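Local coordinates for protein colicin-B (Escherichia coli, PDB 1RH1) that kills Escherichia coli and closely related bacteria by forming a channel that depolarises the cytoplasmic membrane and dissipates cellular energy, at residues F65-R71 against I242-V247; A122-L128 against T179-I185; L461-S465 against A492-I497; N426-S431 against P442-V447. All blocks are in the same frame, centred on the assembly; numbering follows the deposited sequence.

Contact 1 of 4, residues F65-R71 against I242-V247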
loop_
_atom_site.group_PDB
_atom_site.type_symbol
_atom_site.label_atom_id
_atom_site.label_comp_id
_atom_site.label_asym_id
_atom_site.label_seq_id
_atom_site.Cartn_x
_atom_site.Cartn_y
_atom_site.Cartn_z
ATOM N N PHE A 65 10.045 2.681 31.767
ATOM C CA PHE A 65 11.445 2.746 31.323
ATOM C C PHE A 65 11.436 2.475 29.821
ATOM O O PHE A 65 10.670 1.612 29.367
ATOM C CB PHE A 65 12.333 1.674 31.877
ATOM C CG PHE A 65 12.339 1.563 33.370
ATOM C CD1 PHE A 65 11.682 0.496 33.974
ATOM C CD2 PHE A 65 13.005 2.509 34.137
ATOM C CE1 PHE A 65 11.693 0.376 35.362
ATOM C CE2 PHE A 65 13.012 2.386 35.529
ATOM C CZ PHE A 65 12.358 1.321 36.144
ATOM N N PRO A 66 12.231 3.153 28.976
ATOM C CA PRO A 66 12.158 2.968 27.533
ATOM C C PRO A 66 12.673 1.610 27.100
ATOM O O PRO A 66 13.658 1.061 27.616
ATOM C CB PRO A 66 12.926 4.157 26.976
ATOM C CG PRO A 66 13.850 4.620 28.066
ATOM C CD PRO A 66 13.096 4.278 29.337
ATOM N N GLY A 67 11.804 1.064 26.242
ATOM C CA GLY A 67 11.991 -0.244 25.647
ATOM C C GLY A 67 11.390 -1.373 26.451
ATOM O O GLY A 67 11.171 -2.438 25.891
ATOM N N ILE A 68 11.119 -1.193 27.747
ATOM C CA ILE A 68 10.545 -2.243 28.588
ATOM C C ILE A 68 9.003 -2.199 28.687
ATOM O O ILE A 68 8.404 -1.332 29.335
ATOM C CB ILE A 68 11.229 -2.151 30.018
ATOM C CG1 ILE A 68 12.729 -2.418 29.937
ATOM C CG2 ILE A 68 10.683 -3.228 30.936
ATOM C CD1 ILE A 68 13.554 -2.245 31.238
ATOM N N ILE A 69 8.370 -3.198 28.043
ATOM C CA ILE A 69 6.917 -3.401 28.018
ATOM C C ILE A 69 6.326 -3.662 29.391
ATOM O O ILE A 69 6.866 -4.416 30.210
ATOM C CB ILE A 69 6.515 -4.595 27.136
ATOM C CG1 ILE A 69 7.071 -4.447 25.747
ATOM C CG2 ILE A 69 5.008 -4.662 27.025
ATOM C CD1 ILE A 69 6.779 -5.672 24.882
ATOM N N ARG A 70 5.169 -3.007 29.577
ATOM C CA ARG A 70 4.382 -3.052 30.799
ATOM C C ARG A 70 2.884 -3.136 30.551
ATOM O O ARG A 70 2.274 -2.489 29.701
ATOM C CB ARG A 70 4.642 -1.825 31.641
ATOM C CG ARG A 70 6.063 -1.651 32.098
ATOM C CD ARG A 70 6.446 -2.590 33.213
ATOM N NE ARG A 70 7.078 -1.768 34.232
ATOM C CZ ARG A 70 7.235 -2.110 35.508
ATOM N NH1 ARG A 70 6.811 -3.292 35.960
ATOM N NH2 ARG A 70 7.796 -1.222 36.334
ATOM N N ARG A 71 2.347 -3.988 31.412
ATOM C CA ARG A 71 0.949 -4.326 31.486
ATOM C C ARG A 71 0.275 -3.360 32.452
ATOM O O ARG A 71 0.434 -3.398 33.678
ATOM C CB ARG A 71 0.944 -5.766 31.919
ATOM C CG ARG A 71 -0.390 -6.427 32.000
ATOM C CD ARG A 71 -0.153 -7.917 32.076
ATOM N NE ARG A 71 -1.455 -8.553 32.160
ATOM C CZ ARG A 71 -2.060 -9.108 31.102
ATOM N NH1 ARG A 71 -1.488 -9.112 29.892
ATOM N NH2 ARG A 71 -3.265 -9.667 31.255
ATOM N N ILE A 242 12.382 -6.963 34.911
ATOM C CA ILE A 242 11.006 -6.503 34.690
ATOM C C ILE A 242 10.338 -7.517 33.738
ATOM O O ILE A 242 10.276 -7.362 32.509
ATOM C CB ILE A 242 10.962 -5.035 34.082
ATOM C CG1 ILE A 242 11.476 -3.952 34.982
ATOM C CG2 ILE A 242 9.514 -4.631 33.952
ATOM C CD1 ILE A 242 12.917 -4.067 35.462
ATOM N N GLN A 243 9.922 -8.642 34.338
ATOM C CA GLN A 243 9.240 -9.711 33.614
ATOM C C GLN A 243 7.744 -9.537 33.763
ATOM O O GLN A 243 7.239 -9.596 34.880
ATOM C CB GLN A 243 9.616 -11.077 34.172
ATOM C CG GLN A 243 11.116 -11.243 34.247
ATOM C CD GLN A 243 11.568 -12.648 34.605
ATOM O OE1 GLN A 243 11.551 -13.532 33.750
ATOM N NE2 GLN A 243 12.007 -12.887 35.848
ATOM N N GLU A 244 7.017 -9.272 32.679
ATOM C CA GLU A 244 5.567 -9.152 32.742
ATOM C C GLU A 244 4.917 -10.494 32.492
ATOM O O GLU A 244 5.517 -11.373 31.857
ATOM C CB GLU A 244 5.027 -8.190 31.698
ATOM C CG GLU A 244 5.219 -6.714 32.018
ATOM C CD GLU A 244 4.524 -6.221 33.284
ATOM O OE1 GLU A 244 5.058 -5.308 33.913
ATOM O OE2 GLU A 244 3.460 -6.738 33.641
ATOM N N ASP A 245 3.700 -10.695 33.002
ATOM C CA ASP A 245 3.033 -11.947 32.743
ATOM C C ASP A 245 2.296 -11.802 31.414
ATOM O O ASP A 245 1.617 -10.808 31.121
ATOM C CB ASP A 245 2.089 -12.262 33.914
ATOM C CG ASP A 245 2.795 -12.550 35.251
ATOM O OD1 ASP A 245 3.788 -13.283 35.254
ATOM O OD2 ASP A 245 2.353 -12.053 36.297
ATOM N N GLY A 246 2.549 -12.806 30.565
ATOM C CA GLY A 246 1.965 -12.893 29.236
ATOM C C GLY A 246 2.735 -12.167 28.148
ATOM O O GLY A 246 2.194 -11.986 27.047
ATOM N N VAL A 247 3.965 -11.729 28.505
ATOM C CA VAL A 247 4.894 -10.999 27.638
ATOM C C VAL A 247 6.246 -11.673 27.772
ATOM O O VAL A 247 7.061 -11.408 28.662
ATOM C CB VAL A 247 5.042 -9.484 28.037
ATOM C CG1 VAL A 247 6.169 -8.787 27.278
ATOM C CG2 VAL A 247 3.795 -8.734 27.627
#

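Contact 2 of 4, residues A122-L128 against T179-I185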
loop_
_atom_site.group_PDB
_atom_site.type_symbol
_atom_site.label_atom_id
_atom_site.label_comp_id
_atom_site.label_asym_id
_atom_site.label_seq_id
_atom_site.Cartn_x
_atom_site.Cartn_y
_atom_site.Cartn_z
ATOM N N ALA A 122 9.822 -5.572 9.703
ATOM C CA ALA A 122 9.617 -5.745 11.119
ATOM C C ALA A 122 10.477 -6.809 11.725
ATOM O O ALA A 122 10.798 -7.787 11.067
ATOM C CB ALA A 122 8.177 -6.115 11.383
ATOM N N VAL A 123 10.867 -6.592 12.978
ATOM C CA VAL A 123 11.541 -7.595 13.767
ATOM C C VAL A 123 10.947 -7.630 15.188
ATOM O O VAL A 123 10.914 -6.622 15.882
ATOM C CB VAL A 123 13.059 -7.286 13.812
ATOM C CG1 VAL A 123 13.741 -8.407 14.595
ATOM C CG2 VAL A 123 13.710 -7.277 12.423
ATOM N N SER A 124 10.455 -8.763 15.699
ATOM C CA SER A 124 9.874 -8.861 17.038
ATOM C C SER A 124 10.813 -8.673 18.226
ATOM O O SER A 124 11.948 -9.126 18.151
ATOM C CB SER A 124 9.195 -10.224 17.205
ATOM O OG SER A 124 10.133 -11.285 17.071
ATOM N N PHE A 125 10.360 -8.036 19.320
ATOM C CA PHE A 125 11.151 -7.952 20.530
ATOM C C PHE A 125 10.481 -8.606 21.767
ATOM O O PHE A 125 11.112 -8.895 22.794
ATOM C CB PHE A 125 11.504 -6.465 20.746
ATOM C CG PHE A 125 10.416 -5.440 21.003
ATOM C CD1 PHE A 125 9.978 -5.202 22.305
ATOM C CD2 PHE A 125 9.848 -4.744 19.943
ATOM C CE1 PHE A 125 8.971 -4.280 22.537
ATOM C CE2 PHE A 125 8.843 -3.827 20.189
ATOM C CZ PHE A 125 8.407 -3.601 21.483
ATOM N N ALA A 126 9.177 -8.924 21.676
ATOM C CA ALA A 126 8.425 -9.659 22.699
ATOM C C ALA A 126 7.261 -10.371 22.052
ATOM O O ALA A 126 6.638 -9.838 21.133
ATOM C CB ALA A 126 7.806 -8.779 23.737
ATOM N N ARG A 127 7.028 -11.594 22.553
ATOM C CA ARG A 127 5.975 -12.533 22.140
ATOM C C ARG A 127 4.872 -12.565 23.179
ATOM O O ARG A 127 5.141 -12.682 24.369
ATOM C CB ARG A 127 6.533 -13.945 22.002
ATOM C CG ARG A 127 5.553 -14.991 21.470
ATOM C CD ARG A 127 6.191 -16.359 21.296
ATOM N NE ARG A 127 6.729 -16.827 22.564
ATOM C CZ ARG A 127 6.075 -17.686 23.359
ATOM N NH1 ARG A 127 4.883 -18.179 23.018
ATOM N NH2 ARG A 127 6.576 -18.002 24.559
ATOM N N LEU A 128 3.626 -12.474 22.730
ATOM C CA LEU A 128 2.466 -12.447 23.603
ATOM C C LEU A 128 1.535 -13.672 23.716
ATOM O O LEU A 128 0.944 -14.200 22.758
ATOM C CB LEU A 128 1.656 -11.225 23.200
ATOM C CG LEU A 128 1.942 -9.876 23.819
ATOM C CD1 LEU A 128 3.401 -9.481 23.810
ATOM C CD2 LEU A 128 1.131 -8.917 23.032
ATOM N N THR A 179 -0.399 -16.126 16.326
ATOM C CA THR A 179 0.077 -15.674 17.633
ATOM C C THR A 179 0.569 -14.223 17.507
ATOM O O THR A 179 1.330 -13.911 16.583
ATOM C CB THR A 179 1.219 -16.624 18.185
ATOM O OG1 THR A 179 2.377 -15.825 18.438
ATOM C CG2 THR A 179 1.581 -17.758 17.246
ATOM N N GLN A 180 0.131 -13.323 18.413
ATOM C CA GLN A 180 0.481 -11.904 18.351
ATOM C C GLN A 180 1.835 -11.597 18.976
ATOM O O GLN A 180 2.156 -12.007 20.090
ATOM C CB GLN A 180 -0.616 -11.083 19.046
ATOM C CG GLN A 180 -0.437 -9.585 19.274
ATOM C CD GLN A 180 -1.482 -9.042 20.230
ATOM O OE1 GLN A 180 -2.380 -8.325 19.840
ATOM N NE2 GLN A 180 -1.469 -9.347 21.509
ATOM N N TYR A 181 2.634 -10.865 18.199
ATOM C CA TYR A 181 3.965 -10.413 18.576
ATOM C C TYR A 181 4.048 -8.911 18.827
ATOM O O TYR A 181 3.132 -8.193 18.444
ATOM C CB TYR A 181 4.905 -10.774 17.469
ATOM C CG TYR A 181 5.192 -12.248 17.480
ATOM C CD1 TYR A 181 4.337 -13.156 16.865
ATOM C CD2 TYR A 181 6.344 -12.685 18.129
ATOM C CE1 TYR A 181 4.638 -14.512 16.903
ATOM C CE2 TYR A 181 6.647 -14.042 18.163
ATOM C CZ TYR A 181 5.787 -14.936 17.550
ATOM O OH TYR A 181 6.094 -16.273 17.603
ATOM N N MET A 182 5.078 -8.397 19.502
ATOM C CA MET A 182 5.310 -6.962 19.529
ATOM C C MET A 182 6.643 -6.728 18.845
ATOM O O MET A 182 7.638 -7.362 19.197
ATOM C CB MET A 182 5.330 -6.457 20.954
ATOM C CG MET A 182 3.912 -6.480 21.501
ATOM S SD MET A 182 3.440 -4.917 22.245
ATOM C CE MET A 182 3.659 -3.893 20.826
ATOM N N ALA A 183 6.645 -5.846 17.840
ATOM C CA ALA A 183 7.777 -5.633 16.959
ATOM C C ALA A 183 8.204 -4.212 16.731
ATOM O O ALA A 183 7.479 -3.290 17.079
ATOM C CB ALA A 183 7.491 -6.159 15.595
ATOM N N ILE A 184 9.376 -4.013 16.114
ATOM C CA ILE A 184 9.827 -2.691 15.714
ATOM C C ILE A 184 9.760 -2.592 14.210
ATOM O O ILE A 184 10.441 -3.314 13.496
ATOM C CB ILE A 184 11.267 -2.430 16.220
ATOM C CG1 ILE A 184 11.724 -1.107 15.663
ATOM C CG2 ILE A 184 12.207 -3.557 15.849
ATOM C CD1 ILE A 184 13.156 -0.787 16.053
ATOM N N ILE A 185 8.922 -1.722 13.682
ATOM C CA ILE A 185 8.869 -1.592 12.251
ATOM C C ILE A 185 9.690 -0.427 11.765
ATOM O O ILE A 185 10.074 0.466 12.502
ATOM C CB ILE A 185 7.408 -1.460 11.795
ATOM C CG1 ILE A 185 6.608 -0.423 12.525
ATOM C CG2 ILE A 185 6.784 -2.799 12.069
ATOM C CD1 ILE A 185 5.148 -0.282 12.056
#

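Contact 3 of 4, residues L461-S465 against A492-I497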
loop_
_atom_site.group_PDB
_atom_site.type_symbol
_atom_site.label_atom_id
_atom_site.label_comp_id
_atom_site.label_asym_id
_atom_site.label_seq_id
_atom_site.Cartn_x
_atom_site.Cartn_y
_atom_site.Cartn_z
ATOM N N LEU A 461 -5.848 -3.759 -25.071
ATOM C CA LEU A 461 -5.300 -2.817 -26.032
ATOM C C LEU A 461 -3.891 -3.248 -26.415
ATOM O O LEU A 461 -3.527 -3.189 -27.588
ATOM C CB LEU A 461 -5.178 -1.424 -25.469
ATOM C CG LEU A 461 -5.893 -0.272 -26.152
ATOM C CD1 LEU A 461 -5.313 0.973 -25.542
ATOM C CD2 LEU A 461 -5.710 -0.235 -27.664
ATOM N N SER A 462 -3.085 -3.699 -25.445
ATOM C CA SER A 462 -1.726 -4.109 -25.707
ATOM C C SER A 462 -1.654 -5.279 -26.650
ATOM O O SER A 462 -1.143 -5.083 -27.741
ATOM C CB SER A 462 -1.068 -4.452 -24.427
ATOM O OG SER A 462 -0.895 -3.196 -23.804
ATOM N N LEU A 463 -2.187 -6.461 -26.322
ATOM C CA LEU A 463 -2.258 -7.620 -27.208
ATOM C C LEU A 463 -2.701 -7.285 -28.618
ATOM O O LEU A 463 -2.077 -7.744 -29.558
ATOM C CB LEU A 463 -3.210 -8.604 -26.587
ATOM C CG LEU A 463 -3.581 -9.906 -27.222
ATOM C CD1 LEU A 463 -2.391 -10.801 -27.432
ATOM C CD2 LEU A 463 -4.526 -10.595 -26.273
ATOM N N PHE A 464 -3.702 -6.439 -28.804
ATOM C CA PHE A 464 -4.161 -6.078 -30.117
ATOM C C PHE A 464 -3.154 -5.238 -30.850
ATOM O O PHE A 464 -2.877 -5.454 -32.032
ATOM C CB PHE A 464 -5.429 -5.308 -29.998
ATOM C CG PHE A 464 -6.024 -4.934 -31.337
ATOM C CD1 PHE A 464 -6.544 -5.922 -32.166
ATOM C CD2 PHE A 464 -6.058 -3.602 -31.723
ATOM C CE1 PHE A 464 -7.096 -5.558 -33.385
ATOM C CE2 PHE A 464 -6.617 -3.252 -32.948
ATOM C CZ PHE A 464 -7.136 -4.231 -33.778
ATOM N N SER A 465 -2.647 -4.239 -30.129
ATOM C CA SER A 465 -1.658 -3.335 -30.691
ATOM C C SER A 465 -0.339 -4.044 -30.917
ATOM O O SER A 465 0.230 -3.880 -31.984
ATOM C CB SER A 465 -1.440 -2.165 -29.770
ATOM O OG SER A 465 -2.665 -1.482 -29.573
ATOM N N ALA A 492 -6.778 1.422 -36.724
ATOM C CA ALA A 492 -7.418 0.410 -35.896
ATOM C C ALA A 492 -7.050 0.569 -34.428
ATOM O O ALA A 492 -7.949 0.679 -33.601
ATOM C CB ALA A 492 -7.018 -0.984 -36.335
ATOM N N ILE A 493 -5.791 0.624 -34.011
ATOM C CA ILE A 493 -5.475 0.904 -32.618
ATOM C C ILE A 493 -6.037 2.266 -32.208
ATOM O O ILE A 493 -6.463 2.484 -31.075
ATOM C CB ILE A 493 -3.997 0.899 -32.471
ATOM C CG1 ILE A 493 -3.514 -0.474 -32.799
ATOM C CG2 ILE A 493 -3.596 1.287 -31.071
ATOM C CD1 ILE A 493 -2.014 -0.420 -33.081
ATOM N N GLY A 494 -6.075 3.182 -33.177
ATOM C CA GLY A 494 -6.594 4.526 -32.964
ATOM C C GLY A 494 -8.031 4.554 -32.460
ATOM O O GLY A 494 -8.316 5.124 -31.401
ATOM N N ALA A 495 -8.883 3.865 -33.236
ATOM C CA ALA A 495 -10.313 3.738 -32.992
ATOM C C ALA A 495 -10.748 3.252 -31.610
ATOM O O ALA A 495 -11.850 3.569 -31.191
ATOM C CB ALA A 495 -10.905 2.801 -34.023
ATOM N N PHE A 496 -9.927 2.485 -30.889
ATOM C CA PHE A 496 -10.224 2.029 -29.545
ATOM C C PHE A 496 -9.806 3.051 -28.513
ATOM O O PHE A 496 -10.045 2.867 -27.315
ATOM C CB PHE A 496 -9.494 0.693 -29.224
ATOM C CG PHE A 496 -10.198 -0.525 -29.821
ATOM C CD1 PHE A 496 -9.623 -1.216 -30.886
ATOM C CD2 PHE A 496 -11.456 -0.913 -29.337
ATOM C CE1 PHE A 496 -10.312 -2.276 -31.460
ATOM C CE2 PHE A 496 -12.138 -1.978 -29.919
ATOM C CZ PHE A 496 -11.566 -2.657 -30.983
ATOM N N ILE A 497 -9.151 4.129 -28.956
ATOM C CA ILE A 497 -8.617 5.110 -28.024
ATOM C C ILE A 497 -9.294 6.434 -28.266
ATOM O O ILE A 497 -9.862 7.043 -27.360
ATOM C CB ILE A 497 -7.073 5.299 -28.192
ATOM C CG1 ILE A 497 -6.301 3.989 -28.222
ATOM C CG2 ILE A 497 -6.601 6.100 -26.990
ATOM C CD1 ILE A 497 -4.794 4.122 -28.337
#

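Contact 4 of 4, residues N426-S431 against P442-V447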
loop_
_atom_site.group_PDB
_atom_site.type_symbol
_atom_site.label_atom_id
_atom_site.label_comp_id
_atom_site.label_asym_id
_atom_site.label_seq_id
_atom_site.Cartn_x
_atom_site.Cartn_y
_atom_site.Cartn_z
ATOM N N ASN A 426 -6.800 -15.482 -33.559
ATOM C CA ASN A 426 -8.027 -14.901 -34.044
ATOM C C ASN A 426 -7.755 -13.570 -34.684
ATOM O O ASN A 426 -8.281 -13.356 -35.764
ATOM C CB ASN A 426 -9.017 -14.734 -32.931
ATOM C CG ASN A 426 -9.529 -16.074 -32.456
ATOM O OD1 ASN A 426 -9.564 -16.305 -31.257
ATOM N ND2 ASN A 426 -9.923 -16.981 -33.350
ATOM N N ILE A 427 -6.887 -12.718 -34.121
ATOM C CA ILE A 427 -6.553 -11.439 -34.743
ATOM C C ILE A 427 -6.031 -11.661 -36.151
ATOM O O ILE A 427 -6.389 -10.942 -37.072
ATOM C CB ILE A 427 -5.492 -10.696 -33.910
ATOM C CG1 ILE A 427 -5.956 -10.460 -32.470
ATOM C CG2 ILE A 427 -5.250 -9.351 -34.567
ATOM C CD1 ILE A 427 -7.237 -9.617 -32.361
ATOM N N ARG A 428 -5.262 -12.738 -36.300
ATOM C CA ARG A 428 -4.693 -13.124 -37.577
ATOM C C ARG A 428 -5.775 -13.478 -38.580
ATOM O O ARG A 428 -5.915 -12.760 -39.565
ATOM C CB ARG A 428 -3.748 -14.296 -37.362
ATOM C CG ARG A 428 -3.071 -14.779 -38.618
ATOM C CD ARG A 428 -3.624 -16.109 -39.135
ATOM N NE ARG A 428 -3.322 -17.181 -38.208
ATOM C CZ ARG A 428 -2.099 -17.699 -38.076
ATOM N NH1 ARG A 428 -1.097 -17.243 -38.831
ATOM N NH2 ARG A 428 -1.863 -18.611 -37.120
ATOM N N GLU A 429 -6.578 -14.523 -38.336
ATOM C CA GLU A 429 -7.648 -14.916 -39.249
ATOM C C GLU A 429 -8.623 -13.786 -39.554
ATOM O O GLU A 429 -9.137 -13.667 -40.671
ATOM C CB GLU A 429 -8.439 -16.045 -38.669
ATOM C CG GLU A 429 -7.690 -17.329 -38.463
ATOM C CD GLU A 429 -8.421 -18.334 -37.572
ATOM O OE1 GLU A 429 -9.527 -18.057 -37.085
ATOM O OE2 GLU A 429 -7.868 -19.411 -37.341
ATOM N N LYS A 430 -8.842 -12.941 -38.538
ATOM C CA LYS A 430 -9.737 -11.818 -38.653
ATOM C C LYS A 430 -9.083 -10.581 -39.263
ATOM O O LYS A 430 -9.786 -9.674 -39.707
ATOM C CB LYS A 430 -10.308 -11.542 -37.267
ATOM C CG LYS A 430 -11.269 -12.680 -36.977
ATOM C CD LYS A 430 -11.785 -12.759 -35.565
ATOM C CE LYS A 430 -12.735 -13.948 -35.556
ATOM N NZ LYS A 430 -13.504 -13.979 -34.325
ATOM N N SER A 431 -7.753 -10.463 -39.308
ATOM C CA SER A 431 -7.149 -9.385 -40.069
ATOM C C SER A 431 -7.175 -9.839 -41.516
ATOM O O SER A 431 -7.384 -9.020 -42.405
ATOM C CB SER A 431 -5.711 -9.136 -39.644
ATOM O OG SER A 431 -5.624 -8.512 -38.367
ATOM N N PRO A 442 -15.501 -8.695 -37.466
ATOM C CA PRO A 442 -14.871 -9.779 -36.722
ATOM C C PRO A 442 -13.609 -9.439 -35.957
ATOM O O PRO A 442 -13.374 -9.987 -34.882
ATOM C CB PRO A 442 -14.658 -10.839 -37.761
ATOM C CG PRO A 442 -14.787 -10.097 -39.071
ATOM C CD PRO A 442 -15.925 -9.173 -38.761
ATOM N N LEU A 443 -12.816 -8.506 -36.488
ATOM C CA LEU A 443 -11.607 -8.079 -35.812
ATOM C C LEU A 443 -11.940 -7.209 -34.631
ATOM O O LEU A 443 -11.412 -7.478 -33.555
ATOM C CB LEU A 443 -10.685 -7.239 -36.684
ATOM C CG LEU A 443 -9.162 -7.356 -36.625
ATOM C CD1 LEU A 443 -8.616 -5.983 -36.874
ATOM C CD2 LEU A 443 -8.647 -7.842 -35.292
ATOM N N MET A 444 -12.769 -6.178 -34.814
ATOM C CA MET A 444 -13.033 -5.241 -33.734
ATOM C C MET A 444 -13.890 -5.845 -32.646
ATOM O O MET A 444 -13.746 -5.561 -31.465
ATOM C CB MET A 444 -13.685 -3.996 -34.313
ATOM C CG MET A 444 -12.789 -3.365 -35.411
ATOM S SD MET A 444 -11.057 -3.092 -34.968
ATOM C CE MET A 444 -11.153 -1.366 -34.696
ATOM N N LEU A 445 -14.698 -6.809 -33.040
ATOM C CA LEU A 445 -15.598 -7.512 -32.146
ATOM C C LEU A 445 -14.890 -8.510 -31.242
ATOM O O LEU A 445 -15.267 -8.708 -30.097
ATOM C CB LEU A 445 -16.647 -8.179 -33.034
ATOM C CG LEU A 445 -18.005 -8.674 -32.554
ATOM C CD1 LEU A 445 -18.737 -7.604 -31.760
ATOM C CD2 LEU A 445 -18.797 -9.111 -33.795
ATOM N N GLU A 446 -13.850 -9.152 -31.734
ATOM C CA GLU A 446 -13.043 -10.081 -30.970
ATOM C C GLU A 446 -12.328 -9.336 -29.861
ATOM O O GLU A 446 -12.156 -9.894 -28.774
ATOM C CB GLU A 446 -12.040 -10.744 -31.922
ATOM C CG GLU A 446 -10.988 -11.717 -31.387
ATOM C CD GLU A 446 -11.470 -13.034 -30.804
ATOM O OE1 GLU A 446 -10.820 -13.505 -29.869
ATOM O OE2 GLU A 446 -12.466 -13.595 -31.280
ATOM N N VAL A 447 -11.940 -8.067 -30.107
ATOM C CA VAL A 447 -11.190 -7.282 -29.124
ATOM C C VAL A 447 -12.125 -6.929 -27.981
ATOM O O VAL A 447 -11.751 -7.064 -26.812
ATOM C CB VAL A 447 -10.617 -5.984 -29.750
ATOM C CG1 VAL A 447 -9.647 -5.377 -28.762
ATOM C CG2 VAL A 447 -9.881 -6.251 -31.048
#

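Contact 1 of 4, residues F65-R71 against I242-V247
Ile242 and Glu244 project from a loop onto Ile68, Arg70 and Arg71, where a type II beta turn, Phe65 to Ile68, leads into strand 70-73 of the mixed sheet, paired with strand 139-146. Segment 242-247 has a type II turn of its own, Glu244 to Val247, and leads into strand 247-248 of the antiparallel sheet; the contact shows how a turn and a loop, each running into a strand, can fit bump to hollow. The main bump is the Ile242 side chain. Its CG2 methyl sits 3.5 Å from CG2 of Ile68 on one flank and covers one face of the Arg70 guanidinium on the other, 3.4 Å above the plane and off-centre toward the rim. The ring of Phe65, packed against Trp94 and His91, lies more loosely beside CG1.

Glu244 makes the second bump. Bent at chi2 (-62°), its chain lays CG against the carbonyl oxygen of Ile69 and spreads the carboxylate between the two arginines. Arg70, also bent, brings NH1 to OE1 of Glu244 at 3.4 Å, a weak but nearly straight bond within a salt bridge, with OE1 in the guanidinium plane; its NE is bonded to the carbonyl of Val63. Arg71 runs extended past the carboxylate, its CD reaching the carbonyl of Asp245. Ile69 packs on Phe125 and Ala126 of strand 121-128, and its CD1 meets CG1 of Val247 at 4.0 Å.

Contact 2 of 4, residues A122-L128 against T179-I185
Tyr181 and Arg127 lie side by side on one face of an antiparallel strand pair interrupted by a classic beta bulge, in which Phe125 and Ala126 oppose Met182. Strands 121-128 and 179-186 are neighbours in the antiparallel sheet of the N-terminal part, where 121-128 also pairs with 247-248 and 252-256. The bulge shifts the register by one residue and turns strand 122-128 through a corner, showing how one extra residue redirects side chains. Both N-H groups of the bulge converge on one acceptor: Phe125 N lies 2.8 Å from Met182 O, in the carbonyl plane, and Ala126 N makes a weaker bond. Met182 N returns a 2.7 Å bond to Ala126 O.

On the Tyr181 side, the aliphatic part of Arg127 leans obliquely along the ring, CG 3.6 Å from CE2, while NE forms a salt bridge with Glu250. Ser124 CB touches the same ring at CD2, and its OG is bonded to the carbonyl of Gly252.

On the Met182 side, Leu128 slants over the methionine, CD1 against CG. The Phe125 ring reaches back over strand 179-185 because chi1 of 64° places CG between the backbone N and carbonyl carbon. One face of that ring covers Met182 CB, while its in-plane edge meets Ile184 N. Helix 99-110 covers Phe125 and Ile184 through Ala102. Back on the Tyr181 face, Ala122 CB rests 3.7 Å from Ile185 CG2.

Contact 3 of 4, residues L461-S465 against A492-I497
Helical segment 461-465 and segment 492-497, at the C-terminal part of helix 479-495, approach most closely at Ser465 and Ile493, whose CA atoms are 6.0 Å apart; Phe496 and Ile497 follow, passing Leu461. Both segments fall in predicted transmembrane helices of the colicin pore-forming domain, and in this water-soluble form they are buried within its helical bundle, illustrating how a hydrophobic hairpin can be stored inside a soluble fold.

The central pair is a T-shaped aromatic contact: Phe496 directs its edge at the face of Phe464, with centroids 5.7 Å apart and planes at 80°. Phe464 reaches across because its CG is anti to the backbone N (chi1 -177°), and its own edge, at CE2, meets the Ala492 methyl at 4.1 Å. Leu461 splits its branches, CD2 touching Phe496 CB and CD1 touching Ile497 CG1. Helix 441-452 packs against both aromatic rings, while Ile351 and Ile329 also touch Ile493.

Ser465 presents a polar atom to this apolar surface. Its OG bonds at 2.8 Å to Leu461 O, which also accepts from Ser465 N on the opposite face of the carbonyl plane, and the same OG lies 3.3 Å from Ile493 CG2.

Contact 4 of 4, residues N426-S431 against P442-V447
A helical hairpin of the pore-forming domain brings helices 420-435 and 441-452 together, joined by a short connection and running nearly antiparallel: the axes of the two short segments make an angle of 157° and approach to 8.9 Å. It follows a familiar principle, that an amphipathic pair puts apolar groups on its inward side and charged ones along its outer margin. The backbones come nearest at Lys430 and Leu443, with CA atoms 5.1 Å apart.

On the inward side, Ile427 and Leu443 cross at about a right angle. The CD2 methyl of Leu443 fits against both Ile427 branches, 3.7 Å from CD1 and slightly farther from CG2, and Phe464 of helix 457-472 packs against both residues. Beside them, Ser431 turns its OG back to the carbonyl oxygen of Ile427, in a bond of 2.9 Å that approaches from above the carbonyl plane and satisfies the hydroxyl within its own helix; CG of Leu443 lies 4.1 Å from Ser431 OG.

The outer margin is spanned by Lys430. Its chain, extended beyond CG, passes over Pro442, CG against the proline CB and CD only 3.3 Å from Pro442 O. Glu446 comes to meet it: CG stands anti to the backbone N (chi1 176°), and a bend at chi2 swings the carboxylate toward helix 420-435, where Asn426 CB packs 3.7 Å from CD of Glu446. The two carboxylate oxygens have different partners, OE1 a weak bond from Trp450 NE1, and OE2 a weak salt-bridge bond from Lys430 NZ at 3.2 Å.

In the fold
The four contacts form two pairs at the two ends of an elongated molecule. Contact 2 falls between the segments of contact 1 in sequence, and their centres are 13 Å apart; Ile69, just before strand 70-73 of the mixed sheet, packs on Phe125 and Ala126, and Val247, in the antiparallel sheet itself, packs on Ala126. Contact 4 closes before contact 3 opens, and their centres lie 12 Å apart in the pore-forming helical bundle, where Phe464 and Phe496 meet helix 441-452. The pairs sit on opposite sides of the chain's centre. Helix 291-340 runs between the two regions; nearest atoms of contacts 2 and 3 are about 35 Å apart, so the pairs do not touch.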